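PDB 2W39: putative laminarinase from Phanerochaete chrysosporium, which probably hydrolyses beta-glucans such as laminarin and lichenin, acting as an extracellular beta-glucanase of glycoside hydrolase family 16. Local coordinates for residues V10-A22 / V34-S48. Sequence-based numbering, arbitrary orientation. Where two conformers were deposited one is given.
Sequences VGSAFLSTFTHEA and VDQATALAKNLTYAS. With NAG (2-acetamido-2-deoxy-beta-D-glucopyranose), chain C.
Strand 18-20 passes helix 36-41 at 81°, their axes 8.7 Å apart, and the backbones draw together at two places, Gly11 beside Ser48 and Ala22 beside Val34. Within the GH16 beta-sandwich the contact joins the two sheets at one margin, since strand 18-20 pairs with strand 69-76 and strand 45-48 with strand 51-55 of the other sheet. His20 is gripped at both ring nitrogens. His20 NE2 meets Thr45 OG1 at 2.8 Å in the ring plane, an almost straight hydrogen bond, while His20 ND1 donates to Gln36 OE1 at 3.1 Å along a bent path (135°). Gln36 CA lies over one ring face, 3.7 Å from the His20 centroid, a CH-pi contact. With CG anti to the backbone N (chi1 -177°), the extended Gln36 chain reaches Leu15, where Gln36 NE2 donates in plane to a lone pair of Leu15 O at 2.9 Å. Both ends of the amide are thus used, which fixes its flip. Leu15 continues the seam with apolar packing: Leu15 CG sits 3.8 Å from Ala47 CB, and its tip faces that of Leu40. The N-linked glycan of Asn43 lays NAG C5 over the Tyr46 ring, 3.8 Å from Tyr46 CG.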
loop_
_atom_site.group_PDB
_atom_site.type_symbol
_atom_site.label_atom_id
_atom_site.label_comp_id
_atom_site.label_asym_id
_atom_site.label_seq_id
_atom_site.Cartn_x
_atom_site.Cartn_y
_atom_site.Cartn_z
ATOM N N VAL A 10 3.608 0.061 -16.767
ATOM C CA VAL A 10 2.325 -0.485 -17.191
ATOM C C VAL A 10 2.536 -1.938 -17.611
ATOM O O VAL A 10 3.497 -2.253 -18.325
ATOM C CB VAL A 10 1.769 0.318 -18.400
ATOM C CG1 VAL A 10 0.490 -0.314 -18.951
ATOM C CG2 VAL A 10 1.523 1.781 -18.010
ATOM N N GLY A 11 1.645 -2.824 -17.180
ATOM C CA GLY A 11 1.633 -4.201 -17.697
ATOM C C GLY A 11 2.955 -4.920 -17.544
ATOM O O GLY A 11 3.512 -4.985 -16.452
ATOM N N SER A 12 3.488 -5.434 -18.651
ATOM C CA SER A 12 4.704 -6.241 -18.587
ATOM C C SER A 12 5.938 -5.472 -18.082
ATOM O O SER A 12 6.921 -6.091 -17.674
ATOM C CB SER A 12 5.004 -6.853 -19.955
ATOM O OG SER A 12 5.266 -5.834 -20.895
ATOM N N ALA A 13 5.891 -4.137 -18.092
ATOM C CA ALA A 13 7.031 -3.353 -17.595
ATOM C C ALA A 13 7.421 -3.771 -16.182
ATOM O O ALA A 13 8.594 -3.773 -15.830
ATOM C CB ALA A 13 6.724 -1.858 -17.622
ATOM N N PHE A 14 6.425 -4.096 -15.358
ATOM C CA PHE A 14 6.684 -4.444 -13.964
ATOM C C PHE A 14 7.589 -5.664 -13.829
ATOM O O PHE A 14 8.284 -5.803 -12.823
ATOM C CB PHE A 14 5.373 -4.700 -13.215
ATOM C CG PHE A 14 4.572 -3.459 -12.940
ATOM C CD1 PHE A 14 4.815 -2.705 -11.791
ATOM C CD2 PHE A 14 3.559 -3.064 -13.807
ATOM C CE1 PHE A 14 4.053 -1.568 -11.507
ATOM C CE2 PHE A 14 2.793 -1.921 -13.548
ATOM C CZ PHE A 14 3.034 -1.171 -12.382
ATOM N N LEU A 15 7.593 -6.542 -14.837
ATOM C CA LEU A 15 8.409 -7.756 -14.779
ATOM C C LEU A 15 9.891 -7.461 -14.933
ATOM O O LEU A 15 10.716 -8.295 -14.566
ATOM C CB LEU A 15 7.951 -8.790 -15.808
ATOM C CG LEU A 15 6.481 -9.197 -15.694
ATOM C CD1 LEU A 15 6.144 -10.244 -16.769
ATOM C CD2 LEU A 15 6.129 -9.709 -14.296
ATOM N N SER A 16 10.260 -6.301 -15.471
ATOM C CA SER A 16 11.683 -5.955 -15.540
ATOM C C SER A 16 12.096 -4.902 -14.522
ATOM O O SER A 16 13.267 -4.819 -14.174
ATOM C CB SER A 16 12.101 -5.531 -16.949
ATOM O OG SER A 16 11.302 -4.473 -17.425
ATOM N N THR A 17 11.133 -4.129 -14.013
ATOM C CA THR A 17 11.484 -2.980 -13.171
ATOM C C THR A 17 11.234 -3.221 -11.680
ATOM O O THR A 17 11.648 -2.409 -10.841
ATOM C CB THR A 17 10.720 -1.730 -13.625
ATOM O OG1 THR A 17 9.327 -1.977 -13.443
ATOM C CG2 THR A 17 11.045 -1.383 -15.102
ATOM N N PHE A 18 10.600 -4.348 -11.368
ATOM C CA PHE A 18 10.386 -4.801 -9.985
ATOM C C PHE A 18 10.934 -6.201 -9.866
ATOM O O PHE A 18 11.084 -6.888 -10.868
ATOM C CB PHE A 18 8.887 -4.862 -9.647
ATOM C CG PHE A 18 8.258 -3.519 -9.336
ATOM C CD1 PHE A 18 8.213 -2.491 -10.270
ATOM C CD2 PHE A 18 7.683 -3.298 -8.084
ATOM C CE1 PHE A 18 7.636 -1.276 -9.963
ATOM C CE2 PHE A 18 7.088 -2.081 -7.763
ATOM C CZ PHE A 18 7.072 -1.059 -8.705
ATOM N N THR A 19 11.212 -6.629 -8.642
ATOM C CA THR A 19 11.421 -8.036 -8.360
ATOM C C THR A 19 10.308 -8.514 -7.433
ATOM O O THR A 19 9.600 -7.714 -6.814
ATOM C CB THR A 19 12.775 -8.328 -7.709
ATOM O OG1 THR A 19 12.810 -7.741 -6.414
ATOM C CG2 THR A 19 13.905 -7.797 -8.554
ATOM N N HIS A 20 10.124 -9.822 -7.376
ATOM C CA HIS A 20 9.282 -10.439 -6.362
ATOM C C HIS A 20 10.156 -10.853 -5.188
ATOM O O HIS A 20 11.186 -11.522 -5.359
ATOM C CB HIS A 20 8.599 -11.682 -6.933
ATOM C CG HIS A 20 7.487 -11.398 -7.896
ATOM N ND1 HIS A 20 7.639 -10.628 -9.030
ATOM C CD2 HIS A 20 6.204 -11.840 -7.914
ATOM C CE1 HIS A 20 6.489 -10.591 -9.687
ATOM N NE2 HIS A 20 5.604 -11.326 -9.039
ATOM N N GLU A 21 9.760 -10.465 -3.984
ATOM C CA GLU A 21 10.510 -10.801 -2.784
ATOM C C GLU A 21 10.002 -12.131 -2.240
ATOM O O GLU A 21 8.891 -12.207 -1.706
ATOM C CB GLU A 21 10.340 -9.709 -1.747
ATOM C CG GLU A 21 10.825 -8.328 -2.181
ATOM C CD GLU A 21 10.796 -7.382 -1.010
ATOM O OE1 GLU A 21 9.783 -6.671 -0.830
ATOM O OE2 GLU A 21 11.804 -7.372 -0.255
ATOM N N ALA A 22 10.823 -13.173 -2.368
ATOM C CA ALA A 22 10.476 -14.487 -1.843
ATOM C C ALA A 22 11.091 -14.570 -0.456
ATOM O O ALA A 22 12.165 -15.151 -0.250
ATOM C CB ALA A 22 11.004 -15.567 -2.759
ATOM N N VAL A 34 6.046 -15.920 -3.057
ATOM C CA VAL A 34 6.761 -16.639 -4.106
ATOM C C VAL A 34 7.594 -15.707 -4.959
ATOM O O VAL A 34 7.340 -14.506 -5.026
ATOM C CB VAL A 34 5.795 -17.478 -4.968
ATOM C CG1 VAL A 34 5.071 -18.509 -4.092
ATOM C CG2 VAL A 34 4.807 -16.600 -5.724
ATOM N N ASP A 35 8.621 -16.257 -5.596
ATOM C CA ASP A 35 9.445 -15.475 -6.495
ATOM C C ASP A 35 8.741 -15.213 -7.828
ATOM O O ASP A 35 7.631 -15.678 -8.069
ATOM C CB ASP A 35 10.862 -16.082 -6.659
ATOM C CG ASP A 35 10.938 -17.234 -7.627
ATOM O OD1 ASP A 35 12.089 -17.628 -7.919
ATOM O OD2 ASP A 35 9.911 -17.770 -8.069
ATOM N N GLN A 36 9.388 -14.443 -8.689
ATOM C CA GLN A 36 8.754 -14.030 -9.916
ATOM C C GLN A 36 8.417 -15.203 -10.840
ATOM O O GLN A 36 7.314 -15.268 -11.382
ATOM C CB GLN A 36 9.671 -13.045 -10.611
ATOM C CG GLN A 36 9.118 -12.470 -11.848
ATOM C CD GLN A 36 9.692 -11.085 -12.085
ATOM O OE1 GLN A 36 9.897 -10.290 -11.149
ATOM N NE2 GLN A 36 9.961 -10.788 -13.337
ATOM N N ALA A 37 9.374 -16.117 -11.031
ATOM C CA ALA A 37 9.142 -17.255 -11.921
ATOM C C ALA A 37 7.956 -18.070 -11.404
ATOM O O ALA A 37 7.080 -18.484 -12.167
ATOM C CB ALA A 37 10.394 -18.132 -12.023
ATOM N N THR A 38 7.912 -18.291 -10.095
ATOM C CA THR A 38 6.843 -19.085 -9.502
ATOM C C THR A 38 5.503 -18.365 -9.628
ATOM O O THR A 38 4.493 -18.980 -9.989
ATOM C CB THR A 38 7.169 -19.408 -8.047
ATOM O OG1 THR A 38 8.422 -20.102 -7.991
ATOM C CG2 THR A 38 6.102 -20.287 -7.419
ATOM N N ALA A 39 5.506 -17.062 -9.364
ATOM C CA ALA A 39 4.277 -16.268 -9.499
ATOM C C ALA A 39 3.710 -16.326 -10.909
ATOM O O ALA A 39 2.501 -16.478 -11.096
ATOM C CB ALA A 39 4.530 -14.825 -9.106
ATOM N N LEU A 40 4.588 -16.194 -11.903
ATOM C CA LEU A 40 4.137 -16.243 -13.284
ATOM C C LEU A 40 3.595 -17.622 -13.654
ATOM O O LEU A 40 2.538 -17.731 -14.273
ATOM C CB LEU A 40 5.252 -15.802 -14.228
ATOM C CG LEU A 40 5.594 -14.309 -14.158
ATOM C CD1 LEU A 40 6.894 -14.030 -14.898
ATOM C CD2 LEU A 40 4.466 -13.435 -14.718
ATOM N N ALA A 41 4.304 -18.666 -13.233
ATOM C CA ALA A 41 3.902 -20.039 -13.563
ATOM C C ALA A 41 2.555 -20.376 -12.932
ATOM O O ALA A 41 1.778 -21.161 -13.492
ATOM C CB ALA A 41 4.951 -21.020 -13.093
ATOM N N LYS A 42 2.291 -19.819 -11.752
ATOM C CA LYS A 42 1.071 -20.112 -11.010
ATOM C C LYS A 42 -0.032 -19.078 -11.271
ATOM O O LYS A 42 -1.109 -19.138 -10.670
ATOM C CB LYS A 42 1.381 -20.256 -9.523
ATOM C CG LYS A 42 2.262 -21.475 -9.256
ATOM C CD LYS A 42 2.364 -21.840 -7.788
ATOM C CE LYS A 42 3.127 -23.163 -7.600
ATOM N NZ LYS A 42 2.385 -24.352 -8.138
ATOM N N ASN A 43 0.246 -18.133 -12.172
ATOM C CA ASN A 43 -0.681 -17.047 -12.528
ATOM C C ASN A 43 -1.103 -16.209 -11.329
ATOM O O ASN A 43 -2.233 -15.694 -11.265
ATOM C CB ASN A 43 -1.882 -17.552 -13.334
ATOM C CG ASN A 43 -2.495 -16.469 -14.229
ATOM O OD1 ASN A 43 -1.829 -15.502 -14.625
ATOM N ND2 ASN A 43 -3.782 -16.646 -14.553
ATOM N N LEU A 44 -0.179 -16.057 -10.385
ATOM C CA LEU A 44 -0.389 -15.139 -9.271
ATOM C C LEU A 44 0.017 -13.719 -9.634
ATOM O O LEU A 44 -0.435 -12.748 -9.021
ATOM C CB LEU A 44 0.371 -15.613 -8.041
ATOM C CG LEU A 44 -0.025 -17.025 -7.597
ATOM C CD1 LEU A 44 0.794 -17.432 -6.412
ATOM C CD2 LEU A 44 -1.524 -17.136 -7.291
ATOM N N THR A 45 0.897 -13.604 -10.623
ATOM C CA THR A 45 1.209 -12.322 -11.241
ATOM C C THR A 45 0.886 -12.472 -12.710
ATOM O O THR A 45 1.293 -13.463 -13.343
ATOM C CB THR A 45 2.682 -11.969 -11.056
ATOM O OG1 THR A 45 2.893 -11.757 -9.660
ATOM C CG2 THR A 45 3.098 -10.704 -11.833
ATOM N N TYR A 46 0.169 -11.495 -13.253
ATOM C CA TYR A 46 -0.222 -11.477 -14.652
ATOM C C TYR A 46 0.045 -10.052 -15.102
ATOM O O TYR A 46 -0.489 -9.119 -14.519
ATOM C CB TYR A 46 -1.705 -11.845 -14.760
ATOM C CG TYR A 46 -2.278 -11.761 -16.148
ATOM C CD1 TYR A 46 -2.091 -12.801 -17.053
ATOM C CD2 TYR A 46 -3.024 -10.659 -16.553
ATOM C CE1 TYR A 46 -2.618 -12.743 -18.333
ATOM C CE2 TYR A 46 -3.561 -10.592 -17.837
ATOM C CZ TYR A 46 -3.349 -11.642 -18.715
ATOM O OH TYR A 46 -3.863 -11.607 -19.994
ATOM N N ALA A 47 0.889 -9.867 -16.123
ATOM C CA ALA A 47 1.401 -8.515 -16.461
ATOM C C ALA A 47 1.483 -8.368 -17.963
ATOM O O ALA A 47 2.505 -8.736 -18.582
ATOM C CB ALA A 47 2.767 -8.254 -15.807
ATOM N N SER A 48 0.408 -7.830 -18.550
ATOM C CA SER A 48 0.232 -7.763 -20.008
ATOM C C SER A 48 -0.823 -6.728 -20.436
ATOM O O SER A 48 -1.832 -6.518 -19.748
ATOM C CB SER A 48 -0.148 -9.144 -20.543
ATOM O OG SER A 48 -0.011 -9.210 -21.952
HETATM C C1 NAG C . -4.327 -15.707 -15.511
HETATM C C2 NAG C . -5.325 -16.475 -16.400
HETATM C C3 NAG C . -6.198 -15.528 -17.232
HETATM C C4 NAG C . -6.730 -14.357 -16.419
HETATM C C5 NAG C . -5.571 -13.679 -15.686
HETATM C C6 NAG C . -6.035 -12.454 -14.895
HETATM C C7 NAG C . -4.803 -18.640 -17.510
HETATM C C8 NAG C . -3.960 -19.268 -18.581
HETATM N N2 NAG C . -4.589 -17.339 -17.311
HETATM O O3 NAG C . -7.286 -16.224 -17.810
HETATM O O4 NAG C . -7.364 -13.436 -17.279
HETATM O O5 NAG C . -4.981 -14.643 -14.826
HETATM O O6 NAG C . -6.940 -12.815 -13.873
HETATM O O7 NAG C . -5.623 -19.320 -16.890
HETATM O O HOH W 1 8.297 -8.304 -11.081
HETATM O O HOH W 2 12.183 -11.052 -9.209
HETATM O O HOH W 3 11.714 -12.885 -7.665
HETATM O O HOH W 4 6.662 -12.279 -3.541
#